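Local coordinates for ribonuclease VapC2 (Rickettsia felis, PDB 3ZVK), which cleaves single-stranded RNA as the magnesium-dependent toxin of a type II toxin-antitoxin system and is held in complex with its antitoxin VapB2, at residues Thr33-Gln45 with Leu61-Phe73. The protein carries 1 engineered substitution. Residues are numbered along the deposited sequence; the frame is centred on the assembly and turned at random.
Sequences TIAISSIVLAELQ and LDIFLSRLEIIDF
A beta-alpha-beta crossover of the PIN domain, linked by the helix pair 38-50 and 54-65, sets Ala35, Ile36 and Ser37 parallel to Glu69, Ile70 and Ile71, where 69-71 is the outermost strand of this chain's sheet. Four backbone bonds zip the strands. Ile34 O accepts from Glu69 N on an in-plane lone pair, Ile36 N donates to Glu69 O, and the straightest bond runs from Ile71 N to Ile36 O (2.8 Å, 175° at the hydrogen). The last, from Ser38 N to Ile71 O (2.8 Å), comes in tilted from the carbonyl plane and carries the pairing into the first turn of the helix. Ser37 is its N-cap: the short hydroxyl side chain can turn back so that OG accepts from Ile39 N (3.2 Å), and OG is also hydrogen-bonded to His105 ND1.

Two faces are packed differently. On one, small Ala35 leaves room for Ile71, whose CD1 lies 3.6 Å from Ala35 CB. On the other, branched aliphatic side chains fill the angle between sheet and helices. With CG1 of Ile36 turned between its backbone N and carbonyl carbon (chi1 63°), CD1 is carried over to Leu65 CD2 at 3.7 Å, the two chains crossing nearly at right angles. Leu41 spreads its methyls, CD1 against Leu65 CD1 (3.7 Å) and CD2 against Ile70 CG2 (3.9 Å). One turn after Leu41, Leu44 CD1 meets Leu61 CD1 at 3.8 Å, while Leu61 CD2 lies by Gln45 OE1; Gln45 NE2 is hydrogen-bonded to Gln58 OE1.

Beyond the strand, Ile39 CD1 and CG1 pack obliquely against Phe73, whose ring stands edge-to-face with His105 of helix 97-109. Ser38 OG bonds Phe73 O of the second VapC2 subunit, placing this end at the toxin dimer interface. On its other side strand 33-37 pairs in parallel with strand 2-5, and helix 7-16 covers Ile36 through Cys10.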
loop_
_atom_site.group_PDB
_atom_site.type_symbol
_atom_site.label_atom_id
_atom_site.label_comp_id
_atom_site.label_asym_id
_atom_site.label_seq_id
_atom_site.Cartn_x
_atom_site.Cartn_y
_atom_site.Cartn_z
ATOM N N THR A 33 28.927 -6.262 -9.819
ATOM C CA THR A 33 27.963 -6.660 -8.797
ATOM C C THR A 33 27.845 -8.171 -8.767
ATOM O O THR A 33 27.537 -8.798 -9.787
ATOM C CB THR A 33 26.585 -6.029 -9.083
ATOM O OG1 THR A 33 26.699 -4.603 -9.115
ATOM C CG2 THR A 33 25.534 -6.428 -8.060
ATOM N N ILE A 34 28.076 -8.755 -7.580
ATOM C CA ILE A 34 27.901 -10.180 -7.342
ATOM C C ILE A 34 26.520 -10.382 -6.783
ATOM O O ILE A 34 26.164 -9.764 -5.767
ATOM C CB ILE A 34 29.016 -10.791 -6.474
ATOM C CG1 ILE A 34 30.383 -10.680 -7.260
ATOM C CG2 ILE A 34 28.670 -12.293 -6.181
ATOM C CD1 ILE A 34 31.532 -10.707 -6.432
ATOM N N ALA A 35 25.723 -11.232 -7.460
ATOM C CA ALA A 35 24.343 -11.526 -7.048
ATOM C C ALA A 35 23.931 -12.987 -7.162
ATOM O O ALA A 35 24.656 -13.808 -7.726
ATOM C CB ALA A 35 23.387 -10.658 -7.852
ATOM N N ILE A 36 22.764 -13.318 -6.598
ATOM C CA ILE A 36 22.073 -14.612 -6.726
ATOM C C ILE A 36 20.611 -14.345 -6.947
ATOM O O ILE A 36 20.067 -13.368 -6.441
ATOM C CB ILE A 36 22.294 -15.704 -5.624
ATOM C CG1 ILE A 36 21.794 -15.271 -4.231
ATOM C CG2 ILE A 36 23.720 -16.280 -5.634
ATOM C CD1 ILE A 36 21.466 -16.421 -3.294
ATOM N N SER A 37 19.978 -15.205 -7.702
ATOM C CA SER A 37 18.551 -15.155 -7.950
ATOM C C SER A 37 17.881 -15.617 -6.661
ATOM O O SER A 37 18.438 -16.444 -5.949
ATOM C CB SER A 37 18.201 -16.152 -9.058
ATOM O OG SER A 37 16.814 -16.110 -9.341
ATOM N N SER A 38 16.679 -15.118 -6.371
ATOM C CA SER A 38 15.896 -15.610 -5.243
ATOM C C SER A 38 15.623 -17.134 -5.452
ATOM O O SER A 38 15.477 -17.839 -4.450
ATOM C CB SER A 38 14.600 -14.821 -5.083
ATOM O OG SER A 38 13.815 -14.776 -6.265
ATOM N N ILE A 39 15.645 -17.641 -6.747
ATOM C CA ILE A 39 15.484 -19.070 -7.135
ATOM C C ILE A 39 16.659 -19.930 -6.603
ATOM O O ILE A 39 16.444 -21.024 -6.099
ATOM C CB ILE A 39 15.221 -19.289 -8.672
ATOM C CG1 ILE A 39 14.113 -18.356 -9.250
ATOM C CG2 ILE A 39 14.941 -20.768 -8.984
ATOM C CD1 ILE A 39 12.699 -18.444 -8.562
ATOM N N VAL A 40 17.870 -19.403 -6.667
ATOM C CA VAL A 40 19.075 -20.023 -6.097
ATOM C C VAL A 40 18.903 -20.097 -4.589
ATOM O O VAL A 40 19.106 -21.163 -4.018
ATOM C CB VAL A 40 20.402 -19.297 -6.474
ATOM C CG1 VAL A 40 21.577 -19.827 -5.649
ATOM C CG2 VAL A 40 20.681 -19.420 -7.968
ATOM N N LEU A 41 18.471 -18.987 -3.966
ATOM C CA LEU A 41 18.238 -18.904 -2.517
ATOM C C LEU A 41 17.192 -19.896 -2.036
ATOM O O LEU A 41 17.370 -20.501 -0.973
ATOM C CB LEU A 41 17.949 -17.469 -2.057
ATOM C CG LEU A 41 17.873 -17.261 -0.550
ATOM C CD1 LEU A 41 19.185 -17.695 0.186
ATOM C CD2 LEU A 41 17.326 -15.892 -0.200
ATOM N N ALA A 42 16.151 -20.141 -2.859
ATOM C CA ALA A 42 15.115 -21.137 -2.573
ATOM C C ALA A 42 15.786 -22.506 -2.456
ATOM O O ALA A 42 15.537 -23.230 -1.493
ATOM C CB ALA A 42 14.078 -21.148 -3.675
ATOM N N GLU A 43 16.687 -22.837 -3.405
ATOM C CA GLU A 43 17.422 -24.100 -3.411
ATOM C C GLU A 43 18.368 -24.219 -2.207
ATOM O O GLU A 43 18.420 -25.269 -1.577
ATOM C CB GLU A 43 18.194 -24.275 -4.726
ATOM C CG GLU A 43 17.326 -24.421 -5.968
ATOM C CD GLU A 43 16.579 -25.727 -6.161
ATOM O OE1 GLU A 43 17.083 -26.789 -5.732
ATOM O OE2 GLU A 43 15.468 -25.683 -6.728
ATOM N N LEU A 44 19.076 -23.148 -1.869
ATOM C CA LEU A 44 20.006 -23.116 -0.732
ATOM C C LEU A 44 19.263 -23.243 0.611
ATOM O O LEU A 44 19.693 -23.980 1.492
ATOM C CB LEU A 44 20.904 -21.856 -0.787
ATOM C CG LEU A 44 21.843 -21.713 -2.001
ATOM C CD1 LEU A 44 22.511 -20.359 -1.969
ATOM C CD2 LEU A 44 22.887 -22.879 -2.102
ATOM N N GLN A 45 18.107 -22.578 0.739
ATOM C CA GLN A 45 17.246 -22.700 1.929
ATOM C C GLN A 45 16.688 -24.139 2.081
ATOM O O GLN A 45 16.611 -24.661 3.195
ATOM C CB GLN A 45 16.129 -21.651 1.917
ATOM C CG GLN A 45 16.579 -20.246 2.386
ATOM C CD GLN A 45 17.057 -20.178 3.833
ATOM O OE1 GLN A 45 17.829 -19.328 4.194
ATOM N NE2 GLN A 45 16.660 -21.103 4.696
ATOM N N LEU A 61 25.326 -20.188 5.319
ATOM C CA LEU A 61 24.565 -19.563 4.242
ATOM C C LEU A 61 24.430 -18.045 4.513
ATOM O O LEU A 61 24.673 -17.266 3.597
ATOM C CB LEU A 61 23.180 -20.250 4.089
ATOM C CG LEU A 61 22.167 -19.621 3.088
ATOM C CD1 LEU A 61 22.773 -19.479 1.700
ATOM C CD2 LEU A 61 20.854 -20.390 3.068
ATOM N N ASP A 62 24.096 -17.630 5.761
ATOM C CA ASP A 62 23.946 -16.213 6.141
ATOM C C ASP A 62 25.248 -15.423 5.898
ATOM O O ASP A 62 25.187 -14.310 5.375
ATOM C CB ASP A 62 23.484 -16.060 7.608
ATOM C CG ASP A 62 22.104 -16.613 7.952
ATOM O OD1 ASP A 62 21.329 -16.915 7.014
ATOM O OD2 ASP A 62 21.794 -16.735 9.172
ATOM N N ILE A 63 26.420 -16.029 6.234
ATOM C CA ILE A 63 27.761 -15.468 6.034
ATOM C C ILE A 63 28.059 -15.310 4.534
ATOM O O ILE A 63 28.571 -14.272 4.098
ATOM C CB ILE A 63 28.809 -16.327 6.774
ATOM C CG1 ILE A 63 28.704 -16.074 8.291
ATOM C CG2 ILE A 63 30.216 -16.016 6.308
ATOM C CD1 ILE A 63 29.272 -17.149 9.136
ATOM N N PHE A 64 27.697 -16.322 3.753
ATOM C CA PHE A 64 27.876 -16.360 2.308
ATOM C C PHE A 64 27.099 -15.235 1.616
ATOM O O PHE A 64 27.646 -14.573 0.724
ATOM C CB PHE A 64 27.498 -17.766 1.760
ATOM C CG PHE A 64 27.760 -17.941 0.286
ATOM C CD1 PHE A 64 29.051 -17.993 -0.205
ATOM C CD2 PHE A 64 26.715 -17.961 -0.618
ATOM C CE1 PHE A 64 29.288 -18.054 -1.583
ATOM C CE2 PHE A 64 26.955 -18.071 -1.989
ATOM C CZ PHE A 64 28.238 -18.099 -2.463
ATOM N N LEU A 65 25.867 -14.967 2.086
ATOM C CA LEU A 65 24.972 -13.949 1.530
ATOM C C LEU A 65 25.340 -12.524 1.902
ATOM O O LEU A 65 24.912 -11.597 1.205
ATOM C CB LEU A 65 23.502 -14.211 1.949
ATOM C CG LEU A 65 22.858 -15.548 1.605
ATOM C CD1 LEU A 65 21.530 -15.709 2.318
ATOM C CD2 LEU A 65 22.697 -15.725 0.118
ATOM N N SER A 66 26.120 -12.334 2.991
ATOM C CA SER A 66 26.534 -11.012 3.456
ATOM C C SER A 66 27.148 -10.076 2.413
ATOM O O SER A 66 26.922 -8.865 2.523
ATOM C CB SER A 66 27.397 -11.104 4.708
ATOM O OG SER A 66 28.662 -11.653 4.429
ATOM N N ARG A 67 27.913 -10.590 1.404
ATOM C CA ARG A 67 28.519 -9.700 0.393
ATOM C C ARG A 67 27.890 -9.843 -1.012
ATOM O O ARG A 67 28.383 -9.252 -1.971
ATOM C CB ARG A 67 30.047 -9.779 0.401
ATOM C CG ARG A 67 30.636 -9.557 1.783
ATOM C CD ARG A 67 32.143 -9.348 1.810
ATOM N NE ARG A 67 32.583 -8.127 1.117
ATOM C CZ ARG A 67 32.448 -6.896 1.596
ATOM N NH1 ARG A 67 31.879 -6.697 2.773
ATOM N NH2 ARG A 67 32.869 -5.857 0.897
ATOM N N LEU A 68 26.714 -10.503 -1.070
ATOM C CA LEU A 68 25.873 -10.812 -2.246
ATOM C C LEU A 68 24.627 -9.923 -2.288
ATOM O O LEU A 68 24.158 -9.534 -1.263
ATOM C CB LEU A 68 25.331 -12.308 -2.115
ATOM C CG LEU A 68 25.817 -13.343 -3.126
ATOM C CD1 LEU A 68 27.092 -12.964 -3.662
ATOM C CD2 LEU A 68 26.031 -14.668 -2.506
ATOM N N GLU A 69 24.047 -9.704 -3.470
ATOM C CA GLU A 69 22.770 -9.049 -3.662
ATOM C C GLU A 69 21.789 -10.178 -4.046
ATOM O O GLU A 69 22.081 -10.968 -4.942
ATOM C CB GLU A 69 22.868 -8.031 -4.797
ATOM C CG GLU A 69 21.603 -7.190 -4.981
ATOM C CD GLU A 69 21.724 -6.036 -5.967
ATOM O OE1 GLU A 69 22.761 -5.333 -5.942
ATOM O OE2 GLU A 69 20.770 -5.820 -6.749
ATOM N N ILE A 70 20.665 -10.302 -3.334
ATOM C CA ILE A 70 19.627 -11.302 -3.658
ATOM C C ILE A 70 18.617 -10.611 -4.585
ATOM O O ILE A 70 18.008 -9.617 -4.192
ATOM C CB ILE A 70 18.980 -11.933 -2.397
ATOM C CG1 ILE A 70 20.078 -12.457 -1.441
ATOM C CG2 ILE A 70 17.996 -13.059 -2.799
ATOM C CD1 ILE A 70 19.695 -12.357 -0.011
ATOM N N ILE A 71 18.527 -11.069 -5.838
ATOM C CA ILE A 71 17.645 -10.454 -6.828
ATOM C C ILE A 71 16.371 -11.266 -6.944
ATOM O O ILE A 71 16.433 -12.463 -7.199
ATOM C CB ILE A 71 18.339 -10.224 -8.210
ATOM C CG1 ILE A 71 19.661 -9.412 -8.063
ATOM C CG2 ILE A 71 17.370 -9.548 -9.218
ATOM C CD1 ILE A 71 20.467 -9.245 -9.347
ATOM N N ASP A 72 15.221 -10.612 -6.750
ATOM C CA ASP A 72 13.902 -11.233 -6.841
ATOM C C ASP A 72 13.572 -11.658 -8.278
ATOM O O ASP A 72 13.929 -10.945 -9.226
ATOM C CB ASP A 72 12.824 -10.275 -6.297
ATOM C CG ASP A 72 12.959 -9.967 -4.800
ATOM O OD1 ASP A 72 13.705 -10.722 -4.080
ATOM O OD2 ASP A 72 12.337 -8.960 -4.340
ATOM N N PHE A 73 12.936 -12.839 -8.441
ATOM C CA PHE A 73 12.549 -13.304 -9.774
ATOM C C PHE A 73 11.318 -12.470 -10.153
ATOM O O PHE A 73 10.250 -12.611 -9.564
ATOM C CB PHE A 73 12.278 -14.810 -9.793
ATOM C CG PHE A 73 11.958 -15.327 -11.170
ATOM C CD1 PHE A 73 12.970 -15.717 -12.031
ATOM C CD2 PHE A 73 10.633 -15.404 -11.619
ATOM C CE1 PHE A 73 12.674 -16.189 -13.324
ATOM C CE2 PHE A 73 10.334 -15.863 -12.908
ATOM C CZ PHE A 73 11.359 -16.242 -13.762
#